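Local coordinates for protein importin-95 (PDB 4XRI) that serves as an importin-beta family nuclear transport receptor that carries protein cargo into the nucleus and probably binds a small GTPase, at residues V411-V416 against S450-P455; K195-P198 against V202-A205; G699-T704 against Q709-I714; K88-T93 against L132-W137. The protein carries 2 engineered substitutions. All coordinates share one frame; numbering follows the deposited sequence.

Interaction 1 of 4, residues V411-V416 against S450-P455; sequences VLEPIV and SEAIDP
V416, which packs against A452, is tied back into its helix by a bond of 2.8 Å from its backbone N to L412 O; no hydrogen bond joins the two segments. The bond belongs to helix 409-425 of the HEAT-repeat solenoid, and the partner segment is the short link between helices 432-449 and 455-472. P414 has no N-H to give, and the helix is kinked where P414 and I415 lack bonds to the preceding turn; with V416 the regular bonding resumes.

A452 makes the centre of the contact. Its methyl CB points at the helix and settles between two residues one turn apart, 3.7 Å from E413 CA and 3.8 Å from V416 CG1. V416 presents this branch because its CG1 stands opposite the backbone N (chi1 168°), and its side chain also touches I445 of helix 432-449.

The outer side is acidic. E413 bends at chi2 (-130°), which carries its carboxylate across the flank of the link until OE2 lies 3.5 Å from E451 CB, a contact with carbon and not a bond. E451 turns its own carboxylate elsewhere, leaving E413 OE2 and E451 OE1 5.1 Å apart, with E409 close to both. Such a cluster of like charges would be expected to raise the acids' affinity for protons. The hydroxyl of S450 may ease this: S450 OG gives a hydrogen bond to E451 OE1, 3.2 Å long, coming from well above the carboxylate plane.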
loop_
_atom_site.group_PDB
_atom_site.type_symbol
_atom_site.label_atom_id
_atom_site.label_comp_id
_atom_site.label_asym_id
_atom_site.label_seq_id
_atom_site.Cartn_x
_atom_site.Cartn_y
_atom_site.Cartn_z
ATOM N N VAL A 411 25.935 14.269 -10.874
ATOM C CA VAL A 411 25.676 14.692 -12.245
ATOM C C VAL A 411 24.600 15.777 -12.294
ATOM O O VAL A 411 24.673 16.704 -13.103
ATOM C CB VAL A 411 25.247 13.506 -13.133
ATOM C CG1 VAL A 411 25.033 13.966 -14.567
ATOM C CG2 VAL A 411 26.294 12.406 -13.087
ATOM N N LEU A 412 23.608 15.665 -11.418
ATOM C CA LEU A 412 22.483 16.595 -11.422
ATOM C C LEU A 412 22.814 17.946 -10.790
ATOM O O LEU A 412 22.237 18.965 -11.173
ATOM C CB LEU A 412 21.288 15.982 -10.697
ATOM C CG LEU A 412 20.516 14.897 -11.443
ATOM C CD1 LEU A 412 19.447 14.310 -10.541
ATOM C CD2 LEU A 412 19.898 15.457 -12.713
ATOM N N GLU A 413 23.734 17.946 -9.825
ATOM C CA GLU A 413 24.075 19.153 -9.064
ATOM C C GLU A 413 24.343 20.390 -9.932
ATOM O O GLU A 413 23.768 21.448 -9.679
ATOM C CB GLU A 413 25.291 18.895 -8.164
ATOM C CG GLU A 413 25.081 17.798 -7.139
ATOM C CD GLU A 413 25.462 18.212 -5.733
ATOM O OE1 GLU A 413 26.316 19.111 -5.582
ATOM O OE2 GLU A 413 24.893 17.641 -4.779
ATOM N N PRO A 414 25.207 20.273 -10.964
ATOM C CA PRO A 414 25.439 21.495 -11.743
ATOM C C PRO A 414 24.244 21.897 -12.601
ATOM O O PRO A 414 24.097 23.075 -12.925
ATOM C CB PRO A 414 26.635 21.122 -12.624
ATOM C CG PRO A 414 26.532 19.653 -12.783
ATOM C CD PRO A 414 26.030 19.154 -11.461
ATOM N N ILE A 415 23.408 20.933 -12.967
ATOM C CA ILE A 415 22.225 21.221 -13.766
ATOM C C ILE A 415 21.155 21.881 -12.906
ATOM O O ILE A 415 20.436 22.769 -13.362
ATOM C CB ILE A 415 21.659 19.948 -14.413
ATOM C CG1 ILE A 415 22.766 19.203 -15.158
ATOM C CG2 ILE A 415 20.514 20.289 -15.355
ATOM C CD1 ILE A 415 22.299 17.949 -15.847
ATOM N N VAL A 416 21.060 21.443 -11.655
ATOM C CA VAL A 416 20.127 22.037 -10.705
ATOM C C VAL A 416 20.528 23.472 -10.387
ATOM O O VAL A 416 19.696 24.381 -10.420
ATOM C CB VAL A 416 20.057 21.224 -9.399
ATOM C CG1 VAL A 416 19.310 22.002 -8.326
ATOM C CG2 VAL A 416 19.399 19.875 -9.650
ATOM N N SER A 450 18.715 18.582 -2.588
ATOM C CA SER A 450 18.788 19.756 -1.720
ATOM C C SER A 450 20.223 20.246 -1.578
ATOM O O SER A 450 20.472 21.441 -1.406
ATOM C CB SER A 450 18.205 19.446 -0.342
ATOM O OG SER A 450 18.700 18.218 0.160
ATOM N N GLU A 451 21.159 19.308 -1.664
ATOM C CA GLU A 451 22.584 19.597 -1.565
ATOM C C GLU A 451 23.047 20.566 -2.649
ATOM O O GLU A 451 23.982 21.340 -2.444
ATOM C CB GLU A 451 23.391 18.298 -1.650
ATOM C CG GLU A 451 23.090 17.280 -0.550
ATOM C CD GLU A 451 21.836 16.456 -0.810
ATOM O OE1 GLU A 451 20.965 16.899 -1.591
ATOM O OE2 GLU A 451 21.725 15.355 -0.232
ATOM N N ALA A 452 22.387 20.521 -3.802
ATOM C CA ALA A 452 22.748 21.381 -4.923
ATOM C C ALA A 452 22.199 22.792 -4.742
ATOM O O ALA A 452 22.687 23.739 -5.355
ATOM C CB ALA A 452 22.251 20.785 -6.226
ATOM N N ILE A 453 21.178 22.924 -3.903
ATOM C CA ILE A 453 20.611 24.232 -3.600
ATOM C C ILE A 453 21.454 24.940 -2.551
ATOM O O ILE A 453 21.609 24.442 -1.436
ATOM C CB ILE A 453 19.161 24.130 -3.080
ATOM C CG1 ILE A 453 18.384 23.050 -3.833
ATOM C CG2 ILE A 453 18.465 25.480 -3.168
ATOM C CD1 ILE A 453 17.001 22.808 -3.274
ATOM N N ASP A 454 22.001 26.099 -2.900
ATOM C CA ASP A 454 22.725 26.891 -1.916
ATOM C C ASP A 454 21.768 27.856 -1.227
ATOM O O ASP A 454 21.083 28.638 -1.889
ATOM C CB ASP A 454 23.883 27.658 -2.551
ATOM C CG ASP A 454 24.851 28.202 -1.516
ATOM O OD1 ASP A 454 25.861 27.524 -1.229
ATOM O OD2 ASP A 454 24.597 29.301 -0.981
ATOM N N PRO A 455 21.717 27.792 0.111
ATOM C CA PRO A 455 20.831 28.607 0.951
ATOM C C PRO A 455 20.961 30.098 0.671
ATOM O O PRO A 455 19.979 30.764 0.352
ATOM C CB PRO A 455 21.299 28.279 2.374
ATOM C CG PRO A 455 21.920 26.932 2.265
ATOM C CD PRO A 455 22.560 26.890 0.914
#

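Interaction 2 of 4, residues K195-P198 against V202-A205; sequences KEEP and VRFA. With SO4 (sulfate ion), chain D.
R203 and E197 form the close-packed half of this contact, where the loop joining consecutive helices 182-193 and 200-212 of the HEAT-repeat solenoid folds back on the latter's first turns. Their aliphatic stems run past each other in opposite directions, with E197 CG 3.6 Å from R203 CG. The bend of E197 at chi2 (62°) then turns its carboxylate over V202, and E197 CD rests 3.7 Å from V202 CG1, the two side chains crossing at about a right angle. That carboxylate is held by N199, whose backbone N donates to E197 OE2; K156 offers OE1 only a long, weak ion pair. V202 also packs on K156 and L160 of helix 153-168.

Beyond the stems the arginine passes under the loop. A bend of R203 at chi3 (73°) brings its guanidinium flat against the backbone of K195, whose CA sits 3.4 Å above the plane, over its centre. R203 NE gives its hydrogen to A193 O, which fixes the rotation of the group.

The other side is looser and ionic: the exposed K195 lies here, and no hydrogen bond joins the segments. A sulfate ion, probably from the crystallisation liquor, lies at the guanidinium edge, with its sulfur in the plane. R203 NH1 reaches sulfate O2 at 3.1 Å in a fairly straight bond (161°), and sulfate O1 at 2.8 Å in a strongly bent, weak one. K195 leads its amine away to salt bridges with E236 and E196. An arginine pinned at NE and covered by backbone could thus present NH1 to an anion, here sulfate.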
loop_
_atom_site.group_PDB
_atom_site.type_symbol
_atom_site.label_atom_id
_atom_site.label_comp_id
_atom_site.label_asym_id
_atom_site.label_seq_id
_atom_site.Cartn_x
_atom_site.Cartn_y
_atom_site.Cartn_z
ATOM N N LYS A 195 -4.288 -12.694 -38.509
ATOM C CA LYS A 195 -4.860 -11.806 -39.515
ATOM C C LYS A 195 -5.571 -12.603 -40.601
ATOM O O LYS A 195 -6.382 -12.061 -41.352
ATOM C CB LYS A 195 -3.779 -10.914 -40.131
ATOM C CG LYS A 195 -2.737 -11.643 -40.964
ATOM C CD LYS A 195 -1.759 -10.648 -41.578
ATOM C CE LYS A 195 -0.665 -11.338 -42.376
ATOM N NZ LYS A 195 0.151 -12.251 -41.531
ATOM N N GLU A 196 -5.271 -13.896 -40.673
ATOM C CA GLU A 196 -5.952 -14.786 -41.604
ATOM C C GLU A 196 -7.407 -14.984 -41.187
ATOM O O GLU A 196 -8.236 -15.428 -41.981
ATOM C CB GLU A 196 -5.235 -16.134 -41.693
ATOM C CG GLU A 196 -3.928 -16.098 -42.472
ATOM C CD GLU A 196 -2.795 -15.455 -41.693
ATOM O OE1 GLU A 196 -2.894 -15.378 -40.450
ATOM O OE2 GLU A 196 -1.807 -15.025 -42.326
ATOM N N GLU A 197 -7.707 -14.664 -39.932
ATOM C CA GLU A 197 -9.083 -14.656 -39.453
ATOM C C GLU A 197 -9.799 -13.424 -39.992
ATOM O O GLU A 197 -9.452 -12.299 -39.636
ATOM C CB GLU A 197 -9.131 -14.685 -37.922
ATOM C CG GLU A 197 -10.492 -14.342 -37.336
ATOM C CD GLU A 197 -11.573 -15.323 -37.746
ATOM O OE1 GLU A 197 -11.297 -16.541 -37.765
ATOM O OE2 GLU A 197 -12.696 -14.874 -38.057
ATOM N N PRO A 198 -10.803 -13.638 -40.855
ATOM C CA PRO A 198 -11.503 -12.551 -41.553
ATOM C C PRO A 198 -12.276 -11.626 -40.617
ATOM O O PRO A 198 -12.407 -10.435 -40.896
ATOM C CB PRO A 198 -12.464 -13.300 -42.485
ATOM C CG PRO A 198 -12.693 -14.607 -41.813
ATOM C CD PRO A 198 -11.381 -14.956 -41.171
ATOM N N VAL A 202 -13.884 -11.585 -33.829
ATOM C CA VAL A 202 -13.277 -12.840 -33.415
ATOM C C VAL A 202 -11.821 -12.633 -33.013
ATOM O O VAL A 202 -11.371 -13.142 -31.985
ATOM C CB VAL A 202 -13.363 -13.896 -34.543
ATOM C CG1 VAL A 202 -12.506 -15.108 -34.215
ATOM C CG2 VAL A 202 -14.814 -14.299 -34.783
ATOM N N ARG A 203 -11.096 -11.870 -33.827
ATOM C CA ARG A 203 -9.690 -11.577 -33.557
ATOM C C ARG A 203 -9.497 -10.867 -32.220
ATOM O O ARG A 203 -8.579 -11.198 -31.465
ATOM C CB ARG A 203 -9.086 -10.730 -34.680
ATOM C CG ARG A 203 -8.700 -11.517 -35.925
ATOM C CD ARG A 203 -7.910 -10.656 -36.902
ATOM N NE ARG A 203 -6.548 -10.399 -36.441
ATOM C CZ ARG A 203 -5.711 -9.545 -37.021
ATOM N NH1 ARG A 203 -6.100 -8.853 -38.083
ATOM N NH2 ARG A 203 -4.488 -9.376 -36.536
ATOM N N PHE A 204 -10.363 -9.902 -31.924
ATOM C CA PHE A 204 -10.267 -9.175 -30.661
ATOM C C PHE A 204 -10.545 -10.088 -29.474
ATOM O O PHE A 204 -9.855 -10.029 -28.457
ATOM C CB PHE A 204 -11.234 -7.992 -30.623
ATOM C CG PHE A 204 -11.251 -7.283 -29.299
ATOM C CD1 PHE A 204 -10.139 -6.583 -28.869
ATOM C CD2 PHE A 204 -12.368 -7.327 -28.481
ATOM C CE1 PHE A 204 -10.137 -5.934 -27.653
ATOM C CE2 PHE A 204 -12.373 -6.678 -27.259
ATOM C CZ PHE A 204 -11.254 -5.979 -26.846
ATOM N N ALA A 205 -11.563 -10.931 -29.614
ATOM C CA ALA A 205 -11.923 -11.881 -28.570
ATOM C C ALA A 205 -10.787 -12.872 -28.343
ATOM O O ALA A 205 -10.497 -13.256 -27.210
ATOM C CB ALA A 205 -13.202 -12.613 -28.937
HETATM S S SO4 D . -4.640 -6.782 -40.525
HETATM O O1 SO4 D . -6.018 -6.825 -40.052
HETATM O O2 SO4 D . -3.768 -7.422 -39.544
HETATM O O3 SO4 D . -4.537 -7.485 -41.800
HETATM O O4 SO4 D . -4.239 -5.391 -40.707
#

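Interaction 3 of 4, residues G699-T704 against Q709-I714; sequences GNLRST and QFKPAI
L701 and I714 make the apolar part of this contact, which joins the end of helix 690-701 to the first turns of helix 711-725. L701 CD2 lies 4.0 Å from I714 CD1, and the same methyl sits equally far, 3.8 Å, from K711 CG and K711 CE. The bend at chi3 (-74°) curls K711 CE back toward the side of CB, so that it shares the methyl with CG; the amine continues to a weak hydrogen bond with Q742, and the side chain also touches Y759 and L763 of helix 754-780.

Amide contacts without hydrogen bonds form the second group. N700 points its side chain across the gap, CG opposite the backbone N (chi1 -172°), and lays its amide against both F710 and I714. N700 OD1 comes within 3.3 Å of I714 CD1 and 3.5 Å of F710 CB. The amide plane stands perpendicular to the F710 ring, with N700 ND2 3.6 Å from F710 CD2. Q709 CG lies over the centre of one ring face.

The polar needs are met from the intervening loop. N708 ND2 donates to N700 OD1, and N708 OD1 accepts from F710 N, so one asparagine side chain ties the end of one helix to the start of the next. C668 of helix 665-682 touches both N700 and F710. Consecutive helices folded back through a short linker, with another helix layered beside them, are the building pattern of the importin-beta alpha-solenoid.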
loop_
_atom_site.group_PDB
_atom_site.type_symbol
_atom_site.label_atom_id
_atom_site.label_comp_id
_atom_site.label_asym_id
_atom_site.label_seq_id
_atom_site.Cartn_x
_atom_site.Cartn_y
_atom_site.Cartn_z
ATOM N N GLY A 699 -7.995 -8.974 28.596
ATOM C CA GLY A 699 -9.342 -9.075 28.068
ATOM C C GLY A 699 -9.355 -9.056 26.552
ATOM O O GLY A 699 -10.136 -9.764 25.920
ATOM N N ASN A 700 -8.480 -8.242 25.971
ATOM C CA ASN A 700 -8.342 -8.160 24.522
ATOM C C ASN A 700 -7.853 -9.477 23.936
ATOM O O ASN A 700 -8.234 -9.857 22.829
ATOM C CB ASN A 700 -7.377 -7.034 24.139
ATOM C CG ASN A 700 -7.352 -6.768 22.645
ATOM O OD1 ASN A 700 -6.843 -7.573 21.862
ATOM N ND2 ASN A 700 -7.894 -5.627 22.244
ATOM N N LEU A 701 -7.003 -10.167 24.690
ATOM C CA LEU A 701 -6.416 -11.420 24.229
ATOM C C LEU A 701 -7.456 -12.529 24.133
ATOM O O LEU A 701 -7.266 -13.500 23.403
ATOM C CB LEU A 701 -5.271 -11.849 25.149
ATOM C CG LEU A 701 -3.999 -11.002 25.067
ATOM C CD1 LEU A 701 -2.911 -11.565 25.971
ATOM C CD2 LEU A 701 -3.508 -10.901 23.628
ATOM N N ARG A 702 -8.555 -12.395 24.870
ATOM C CA ARG A 702 -9.665 -13.330 24.716
ATOM C C ARG A 702 -10.406 -13.034 23.426
ATOM O O ARG A 702 -11.141 -12.054 23.326
ATOM C CB ARG A 702 -10.611 -13.273 25.915
ATOM C CG ARG A 702 -10.033 -13.972 27.119
ATOM C CD ARG A 702 -11.072 -14.407 28.126
ATOM N NE ARG A 702 -11.703 -13.270 28.783
ATOM C CZ ARG A 702 -11.070 -12.422 29.592
ATOM N NH1 ARG A 702 -9.772 -12.567 29.848
ATOM N NH2 ARG A 702 -11.738 -11.412 30.134
ATOM N N SER A 703 -10.195 -13.895 22.437
ATOM C CA SER A 703 -10.659 -13.643 21.083
ATOM C C SER A 703 -11.040 -14.939 20.383
ATOM O O SER A 703 -10.645 -16.026 20.805
ATOM C CB SER A 703 -9.576 -12.906 20.285
ATOM O OG SER A 703 -9.999 -12.649 18.958
ATOM N N THR A 704 -11.818 -14.814 19.315
ATOM C CA THR A 704 -12.117 -15.948 18.455
ATOM C C THR A 704 -11.195 -15.890 17.240
ATOM O O THR A 704 -11.306 -16.688 16.310
ATOM C CB THR A 704 -13.593 -15.962 18.019
ATOM O OG1 THR A 704 -13.928 -14.708 17.415
ATOM C CG2 THR A 704 -14.499 -16.188 19.224
ATOM N N GLN A 709 -4.907 -9.117 15.893
ATOM C CA GLN A 709 -4.117 -8.026 15.349
ATOM C C GLN A 709 -3.471 -7.169 16.436
ATOM O O GLN A 709 -2.472 -6.493 16.190
ATOM C CB GLN A 709 -4.985 -7.149 14.443
ATOM C CG GLN A 709 -5.996 -6.280 15.179
ATOM C CD GLN A 709 -6.900 -5.509 14.241
ATOM O OE1 GLN A 709 -6.519 -4.471 13.702
ATOM N NE2 GLN A 709 -8.107 -6.019 14.038
ATOM N N PHE A 710 -4.036 -7.204 17.637
ATOM C CA PHE A 710 -3.553 -6.363 18.723
ATOM C C PHE A 710 -2.473 -7.044 19.559
ATOM O O PHE A 710 -1.762 -6.380 20.313
ATOM C CB PHE A 710 -4.709 -5.949 19.641
ATOM C CG PHE A 710 -5.842 -5.269 18.928
ATOM C CD1 PHE A 710 -5.691 -3.992 18.415
ATOM C CD2 PHE A 710 -7.063 -5.904 18.785
ATOM C CE1 PHE A 710 -6.736 -3.365 17.761
ATOM C CE2 PHE A 710 -8.112 -5.281 18.134
ATOM C CZ PHE A 710 -7.947 -4.011 17.623
ATOM N N LYS A 711 -2.349 -8.361 19.423
ATOM C CA LYS A 711 -1.480 -9.138 20.309
ATOM C C LYS A 711 0.005 -8.719 20.311
ATOM O O LYS A 711 0.590 -8.599 21.381
ATOM C CB LYS A 711 -1.577 -10.626 19.977
ATOM C CG LYS A 711 -0.860 -11.519 20.990
ATOM C CD LYS A 711 -1.026 -13.002 20.688
ATOM C CE LYS A 711 -2.420 -13.488 21.036
ATOM N NZ LYS A 711 -2.548 -14.955 20.858
ATOM N N PRO A 712 0.618 -8.479 19.127
ATOM C CA PRO A 712 2.032 -8.071 19.164
ATOM C C PRO A 712 2.296 -6.832 20.020
ATOM O O PRO A 712 3.250 -6.823 20.798
ATOM C CB PRO A 712 2.351 -7.786 17.689
ATOM C CG PRO A 712 1.429 -8.669 16.935
ATOM C CD PRO A 712 0.159 -8.681 17.739
ATOM N N ALA A 713 1.459 -5.809 19.883
ATOM C CA ALA A 713 1.623 -4.582 20.657
ATOM C C ALA A 713 1.271 -4.805 22.126
ATOM O O ALA A 713 1.841 -4.174 23.016
ATOM C CB ALA A 713 0.774 -3.472 20.073
ATOM N N ILE A 714 0.329 -5.710 22.374
ATOM C CA ILE A 714 -0.091 -6.031 23.738
ATOM C C ILE A 714 1.034 -6.719 24.512
ATOM O O ILE A 714 1.244 -6.456 25.701
ATOM C CB ILE A 714 -1.348 -6.927 23.735
ATOM C CG1 ILE A 714 -2.578 -6.108 23.342
ATOM C CG2 ILE A 714 -1.570 -7.571 25.095
ATOM C CD1 ILE A 714 -3.835 -6.937 23.187
#

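Interaction 4 of 4, residues K88-T93 against L132-W137; sequences KWLNQT and LPRNQW
L90 makes the whole of this contact from one side, spreading its two methyls over R134 and Q136 at the surface of the N-terminal helical repeats. L90 CD1 meets R134 NE at 3.7 Å, coming at the guanidinium obliquely. The other branch, L90 CD2, lies 3.6 Å from Q136 OE1, with the two side chains at about a right angle. Neither approach is a hydrogen bond; the leucine methyls meet these polar atoms in plain van der Waals contact. R134 can reach L90 because its chain runs extended from CG to NE (chi3 173°), and Q136 is likewise straight beyond CG.

The next shell is the backbone that presents this pair. Helix 114-131 finishes in a Schellman motif, in which Q136 N bonds to E131 O and N135, the C-prime residue, adopts a positive phi (58°). A weak bond of 3.0 Å from N135 N to L132 O accompanies it, closing a type I turn. The reversal directs R134 and Q136 toward helix 79-91.

Further out, the helix carrying L90 is seated by its neighbour W89. The indole packs on I127 of helix 114-131, and W89 NE1 bonds to E131 OE2, linking it to the helix that bears the Schellman end; L90 itself touches I130. W137 follows the turn and makes a cation-pi contact with K102. The tail of helix 79-91 is fastened by T93, whose hydroxyl is also bonded by R98: T93 OG1 donates to W89 O at 2.7 Å.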
loop_
_atom_site.group_PDB
_atom_site.type_symbol
_atom_site.label_atom_id
_atom_site.label_comp_id
_atom_site.label_asym_id
_atom_site.label_seq_id
_atom_site.Cartn_x
_atom_site.Cartn_y
_atom_site.Cartn_z
ATOM N N LYS A 88 -23.359 -25.012 -2.688
ATOM C CA LYS A 88 -24.763 -24.932 -3.073
ATOM C C LYS A 88 -24.984 -25.534 -4.458
ATOM O O LYS A 88 -26.000 -26.189 -4.700
ATOM C CB LYS A 88 -25.259 -23.484 -3.044
ATOM C CG LYS A 88 -25.237 -22.840 -1.663
ATOM C CD LYS A 88 -25.918 -21.477 -1.672
ATOM C CE LYS A 88 -27.405 -21.602 -1.976
ATOM N NZ LYS A 88 -28.083 -20.275 -2.004
ATOM N N TRP A 89 -24.033 -25.321 -5.363
ATOM C CA TRP A 89 -24.131 -25.905 -6.697
ATOM C C TRP A 89 -23.972 -27.417 -6.630
ATOM O O TRP A 89 -24.701 -28.163 -7.285
ATOM C CB TRP A 89 -23.083 -25.319 -7.644
ATOM C CG TRP A 89 -23.044 -26.021 -8.974
ATOM C CD1 TRP A 89 -22.241 -27.068 -9.329
ATOM C CD2 TRP A 89 -23.851 -25.730 -10.122
ATOM N NE1 TRP A 89 -22.494 -27.443 -10.625
ATOM C CE2 TRP A 89 -23.477 -26.635 -11.137
ATOM C CE3 TRP A 89 -24.850 -24.789 -10.391
ATOM C CZ2 TRP A 89 -24.069 -26.631 -12.398
ATOM C CZ3 TRP A 89 -25.433 -24.782 -11.645
ATOM C CH2 TRP A 89 -25.042 -25.698 -12.633
ATOM N N LEU A 90 -23.009 -27.859 -5.829
ATOM C CA LEU A 90 -22.697 -29.276 -5.713
ATOM C C LEU A 90 -23.782 -30.078 -4.997
ATOM O O LEU A 90 -24.173 -31.149 -5.463
ATOM C CB LEU A 90 -21.361 -29.462 -4.987
ATOM C CG LEU A 90 -20.087 -29.219 -5.800
ATOM C CD1 LEU A 90 -18.850 -29.440 -4.936
ATOM C CD2 LEU A 90 -20.057 -30.121 -7.024
ATOM N N ASN A 91 -24.272 -29.565 -3.871
ATOM C CA ASN A 91 -25.098 -30.381 -2.983
ATOM C C ASN A 91 -26.538 -29.919 -2.769
ATOM O O ASN A 91 -27.307 -30.594 -2.084
ATOM C CB ASN A 91 -24.416 -30.487 -1.619
ATOM C CG ASN A 91 -23.162 -31.335 -1.661
ATOM O OD1 ASN A 91 -23.133 -32.390 -2.295
ATOM N ND2 ASN A 91 -22.113 -30.871 -0.993
ATOM N N GLN A 92 -26.914 -28.782 -3.343
ATOM C CA GLN A 92 -28.275 -28.288 -3.160
ATOM C C GLN A 92 -29.027 -28.187 -4.481
ATOM O O GLN A 92 -30.065 -27.531 -4.577
ATOM C CB GLN A 92 -28.255 -26.939 -2.444
ATOM C CG GLN A 92 -27.751 -27.044 -1.014
ATOM C CD GLN A 92 -27.699 -25.709 -0.304
ATOM O OE1 GLN A 92 -26.707 -25.381 0.347
ATOM N NE2 GLN A 92 -28.773 -24.935 -0.417
ATOM N N THR A 93 -28.491 -28.851 -5.498
ATOM C CA THR A 93 -29.186 -29.005 -6.766
ATOM C C THR A 93 -29.322 -30.488 -7.088
ATOM O O THR A 93 -28.687 -31.330 -6.455
ATOM C CB THR A 93 -28.447 -28.305 -7.923
ATOM O OG1 THR A 93 -27.168 -28.920 -8.111
ATOM C CG2 THR A 93 -28.259 -26.828 -7.624
ATOM N N LEU A 132 -14.898 -29.004 -13.270
ATOM C CA LEU A 132 -13.727 -29.542 -13.964
ATOM C C LEU A 132 -12.692 -30.220 -13.044
ATOM O O LEU A 132 -12.144 -31.265 -13.402
ATOM C CB LEU A 132 -13.046 -28.441 -14.776
ATOM C CG LEU A 132 -13.814 -28.007 -16.023
ATOM C CD1 LEU A 132 -13.030 -26.969 -16.812
ATOM C CD2 LEU A 132 -14.127 -29.208 -16.898
ATOM N N PRO A 133 -12.411 -29.636 -11.858
ATOM C CA PRO A 133 -11.504 -30.369 -10.964
ATOM C C PRO A 133 -12.054 -31.731 -10.530
ATOM O O PRO A 133 -11.279 -32.649 -10.261
ATOM C CB PRO A 133 -11.369 -29.431 -9.759
ATOM C CG PRO A 133 -11.626 -28.083 -10.305
ATOM C CD PRO A 133 -12.672 -28.274 -11.358
ATOM N N ARG A 134 -13.375 -31.854 -10.469
ATOM C CA ARG A 134 -14.012 -33.113 -10.094
ATOM C C ARG A 134 -14.405 -33.927 -11.323
ATOM O O ARG A 134 -15.027 -34.983 -11.204
ATOM C CB ARG A 134 -15.242 -32.852 -9.226
ATOM C CG ARG A 134 -14.919 -32.290 -7.853
ATOM C CD ARG A 134 -16.184 -31.989 -7.071
ATOM N NE ARG A 134 -15.889 -31.598 -5.696
ATOM C CZ ARG A 134 -15.747 -32.455 -4.691
ATOM N NH1 ARG A 134 -15.879 -33.756 -4.906
ATOM N NH2 ARG A 134 -15.475 -32.010 -3.471
ATOM N N ASN A 135 -14.044 -33.416 -12.498
ATOM C CA ASN A 135 -14.299 -34.084 -13.773
ATOM C C ASN A 135 -15.787 -34.356 -14.008
ATOM O O ASN A 135 -16.180 -35.444 -14.431
ATOM C CB ASN A 135 -13.500 -35.388 -13.849
ATOM C CG ASN A 135 -13.395 -35.928 -15.262
ATOM O OD1 ASN A 135 -13.580 -35.197 -16.237
ATOM N ND2 ASN A 135 -13.098 -37.217 -15.380
ATOM N N GLN A 136 -16.613 -33.347 -13.746
ATOM C CA GLN A 136 -18.061 -33.498 -13.851
ATOM C C GLN A 136 -18.639 -32.834 -15.105
ATOM O O GLN A 136 -19.842 -32.899 -15.354
ATOM C CB GLN A 136 -18.730 -32.932 -12.598
ATOM C CG GLN A 136 -18.468 -33.767 -11.355
ATOM C CD GLN A 136 -18.892 -33.082 -10.074
ATOM O OE1 GLN A 136 -19.073 -31.865 -10.037
ATOM N NE2 GLN A 136 -19.057 -33.863 -9.011
ATOM N N TRP A 137 -17.777 -32.197 -15.891
ATOM C CA TRP A 137 -18.177 -31.660 -17.191
ATOM C C TRP A 137 -17.136 -32.014 -18.251
ATOM O O TRP A 137 -16.464 -31.130 -18.783
ATOM C CB TRP A 137 -18.367 -30.143 -17.115
ATOM C CG TRP A 137 -19.297 -29.581 -18.155
ATOM C CD1 TRP A 137 -19.826 -30.237 -19.230
ATOM C CD2 TRP A 137 -19.820 -28.245 -18.201
ATOM N NE1 TRP A 137 -20.640 -29.389 -19.946
ATOM C CE2 TRP A 137 -20.653 -28.167 -19.336
ATOM C CE3 TRP A 137 -19.663 -27.116 -17.395
ATOM C CZ2 TRP A 137 -21.325 -26.994 -19.681
ATOM C CZ3 TRP A 137 -20.333 -25.957 -17.742
ATOM C CH2 TRP A 137 -21.153 -25.904 -18.874
#

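All four contacts pair a helix with a helix end or linker of the same solenoid, yet no two share a segment or touch. Interaction 3 is the buried one, dominated by hydrocarbon and an amide; interactions 1 and 2 are partly buried, and interaction 4 lies at the surface. Interactions 2 and 3 join pieces close in sequence across a short loop, whereas 1 and 4 bring together segments 34 and 39 residues apart. Charge also differs: acids gather beside interaction 1, while an arginine meets a bound anion in interaction 2. The nearest pair, interactions 2 and 4, stays about 17 Å apart between closest atoms.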